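Side-chain contact in beta-L-arabinobiosidase (Bacteroides thetaiotaomicron, PDB 5MQR), which probably hydrolyses glycosidic bonds in plant pectin, perhaps with beta-L-arabinobiosidase or sialidase-like activity: residues Glu652-Asn657 with Arg675-Arg680. Sequence-based numbering, arbitrary orientation.
Sequences EWMEEN and RWWSLR
A CH-pi contact between Trp-653 and Arg-680 joins helix 647-657 to helix 666-680. Arg-680 CB sits over one face of the indole, 3.6 Å from the centroid of the six-membered ring of Trp-653 and nearest to its CZ3. The indole reaches across because Trp-653 CG is anti to the backbone N (chi1 179°). Asn-657 ND2 lies over the opposite face, near the rim. Asn-657 ND2 also donates a hydrogen bond to Trp-653 O at 3.0 Å, which holds the amide there. Tyr-727 adds an edge-to-face ring contact to Trp-653. The two segments cross at 110°, with axes 10.5 Å apart at closest approach. Both helices belong to the helical C-terminal part of the chain, which probably has the fold of a six-hairpin glycosidase. An alanine here lacks the indole and would probably leave a gap beneath Arg-680 CB and the Asn-657 amide with nothing to lie against. Beside this pair, selenomethionine Met-654 makes a Met-aromatic contact. Met-654 SE meets the edge of the Trp-677 indole and lies 4.0 Å from Trp-677 CB. The Arg-680 chain bends at chi2 (-84°), and NH1 comes over one face of the Trp-677 indole, near the rim. Arg-680 NH1 hydrogen-bonds to Trp-677 O at 3.0 Å, while NH2 hydrogen-bonds to Asn-647 OD1 and Ile-645 O. Trp-677 NE1 hydrogen-bonds to Asn-634 OD1.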
# COMPACT_ATOMS: atom_id res chain seq x y z
N GLU A 652 -23.69 -4.50 -8.72
CA GLU A 652 -23.27 -5.88 -8.44
C GLU A 652 -22.46 -6.47 -9.61
O GLU A 652 -21.39 -7.05 -9.41
CB GLU A 652 -24.48 -6.77 -8.10
CG GLU A 652 -24.16 -8.25 -7.94
CD GLU A 652 -25.36 -9.07 -7.45
OE1 GLU A 652 -26.48 -8.91 -8.00
OE2 GLU A 652 -25.19 -9.87 -6.49
N TRP A 653 -22.98 -6.29 -10.83
CA TRP A 653 -22.26 -6.69 -12.02
C TRP A 653 -20.88 -6.02 -12.09
O TRP A 653 -19.90 -6.68 -12.40
CB TRP A 653 -23.09 -6.41 -13.28
CG TRP A 653 -22.40 -6.79 -14.57
CD1 TRP A 653 -22.50 -7.98 -15.25
CD2 TRP A 653 -21.50 -5.98 -15.32
NE1 TRP A 653 -21.72 -7.93 -16.39
CE2 TRP A 653 -21.09 -6.72 -16.45
CE3 TRP A 653 -20.99 -4.69 -15.15
CZ2 TRP A 653 -20.22 -6.22 -17.39
CZ3 TRP A 653 -20.13 -4.19 -16.09
CH2 TRP A 653 -19.75 -4.96 -17.20
N MSE A 654 -20.81 -4.72 -11.80
CA MSE A 654 -19.52 -4.00 -11.85
C MSE A 654 -18.56 -4.59 -10.84
O MSE A 654 -17.40 -4.87 -11.17
CB MSE A 654 -19.69 -2.49 -11.61
CG MSE A 654 -20.24 -1.81 -12.86
SE MSE A 654 -21.07 -0.07 -12.44
CE MSE A 654 -19.39 0.92 -12.22
N GLU A 655 -19.03 -4.80 -9.62
CA GLU A 655 -18.20 -5.37 -8.57
C GLU A 655 -17.57 -6.73 -8.98
O GLU A 655 -16.42 -6.99 -8.68
CB GLU A 655 -18.99 -5.51 -7.27
CG GLU A 655 -18.13 -5.93 -6.09
CD GLU A 655 -18.88 -6.09 -4.76
OE1 GLU A 655 -20.13 -6.15 -4.69
OE2 GLU A 655 -18.16 -6.19 -3.76
N GLU A 656 -18.33 -7.56 -9.69
CA GLU A 656 -17.84 -8.86 -10.22
C GLU A 656 -16.87 -8.72 -11.39
O GLU A 656 -16.02 -9.56 -11.56
CB GLU A 656 -19.01 -9.74 -10.73
CG GLU A 656 -19.75 -10.50 -9.65
CD GLU A 656 -21.17 -10.96 -10.04
OE1 GLU A 656 -21.50 -11.06 -11.26
OE2 GLU A 656 -21.98 -11.22 -9.10
N ASN A 657 -17.03 -7.68 -12.21
CA ASN A 657 -16.36 -7.62 -13.51
C ASN A 657 -15.31 -6.57 -13.72
O ASN A 657 -14.43 -6.80 -14.53
CB ASN A 657 -17.41 -7.53 -14.60
CG ASN A 657 -18.10 -8.84 -14.80
OD1 ASN A 657 -17.53 -9.73 -15.44
ND2 ASN A 657 -19.28 -9.01 -14.20
N ARG A 675 -18.17 4.77 -17.89
CA ARG A 675 -18.07 4.07 -19.17
C ARG A 675 -18.24 2.57 -18.98
O ARG A 675 -18.78 1.91 -19.87
CB ARG A 675 -16.76 4.39 -19.89
CG ARG A 675 -16.76 5.81 -20.50
CD ARG A 675 -17.77 5.97 -21.63
NE ARG A 675 -17.49 5.04 -22.70
CZ ARG A 675 -16.88 5.33 -23.85
NH1 ARG A 675 -16.50 6.58 -24.17
NH2 ARG A 675 -16.66 4.35 -24.72
N TRP A 676 -17.84 2.05 -17.81
CA TRP A 676 -18.17 0.65 -17.52
C TRP A 676 -19.68 0.47 -17.33
O TRP A 676 -20.24 -0.48 -17.84
CB TRP A 676 -17.43 0.12 -16.31
CG TRP A 676 -16.01 -0.19 -16.52
CD1 TRP A 676 -14.97 0.25 -15.76
CD2 TRP A 676 -15.44 -1.04 -17.52
NE1 TRP A 676 -13.78 -0.26 -16.23
CE2 TRP A 676 -14.04 -1.05 -17.31
CE3 TRP A 676 -15.96 -1.76 -18.59
CZ2 TRP A 676 -13.15 -1.75 -18.12
CZ3 TRP A 676 -15.09 -2.48 -19.39
CH2 TRP A 676 -13.70 -2.47 -19.15
N TRP A 677 -20.31 1.38 -16.58
CA TRP A 677 -21.73 1.35 -16.30
C TRP A 677 -22.55 1.48 -17.58
O TRP A 677 -23.62 0.88 -17.74
CB TRP A 677 -22.06 2.50 -15.33
CG TRP A 677 -23.50 2.69 -14.95
CD1 TRP A 677 -24.18 2.09 -13.94
CD2 TRP A 677 -24.41 3.61 -15.54
NE1 TRP A 677 -25.47 2.55 -13.87
CE2 TRP A 677 -25.63 3.49 -14.85
CE3 TRP A 677 -24.32 4.50 -16.61
CZ2 TRP A 677 -26.76 4.23 -15.19
CZ3 TRP A 677 -25.44 5.25 -16.94
CH2 TRP A 677 -26.64 5.11 -16.23
N SER A 678 -22.04 2.29 -18.49
CA SER A 678 -22.65 2.48 -19.77
C SER A 678 -22.51 1.24 -20.65
O SER A 678 -23.50 0.73 -21.16
CB SER A 678 -21.99 3.65 -20.48
OG SER A 678 -22.85 3.98 -21.53
N LEU A 679 -21.28 0.77 -20.83
CA LEU A 679 -21.00 -0.43 -21.64
C LEU A 679 -21.88 -1.60 -21.22
O LEU A 679 -22.41 -2.31 -22.06
CB LEU A 679 -19.54 -0.85 -21.52
CG LEU A 679 -19.15 -2.10 -22.30
CD1 LEU A 679 -19.08 -1.80 -23.78
CD2 LEU A 679 -17.84 -2.66 -21.81
N ARG A 680 -22.06 -1.76 -19.91
CA ARG A 680 -22.84 -2.87 -19.39
C ARG A 680 -24.29 -2.92 -19.92
O ARG A 680 -24.85 -4.02 -20.08
CB ARG A 680 -22.72 -2.95 -17.85
CG ARG A 680 -24.01 -3.17 -17.06
CD ARG A 680 -24.59 -1.78 -16.90
NE ARG A 680 -25.99 -1.78 -16.79
CZ ARG A 680 -26.70 -0.71 -16.51
NH1 ARG A 680 -26.17 0.50 -16.30
NH2 ARG A 680 -28.01 -0.88 -16.44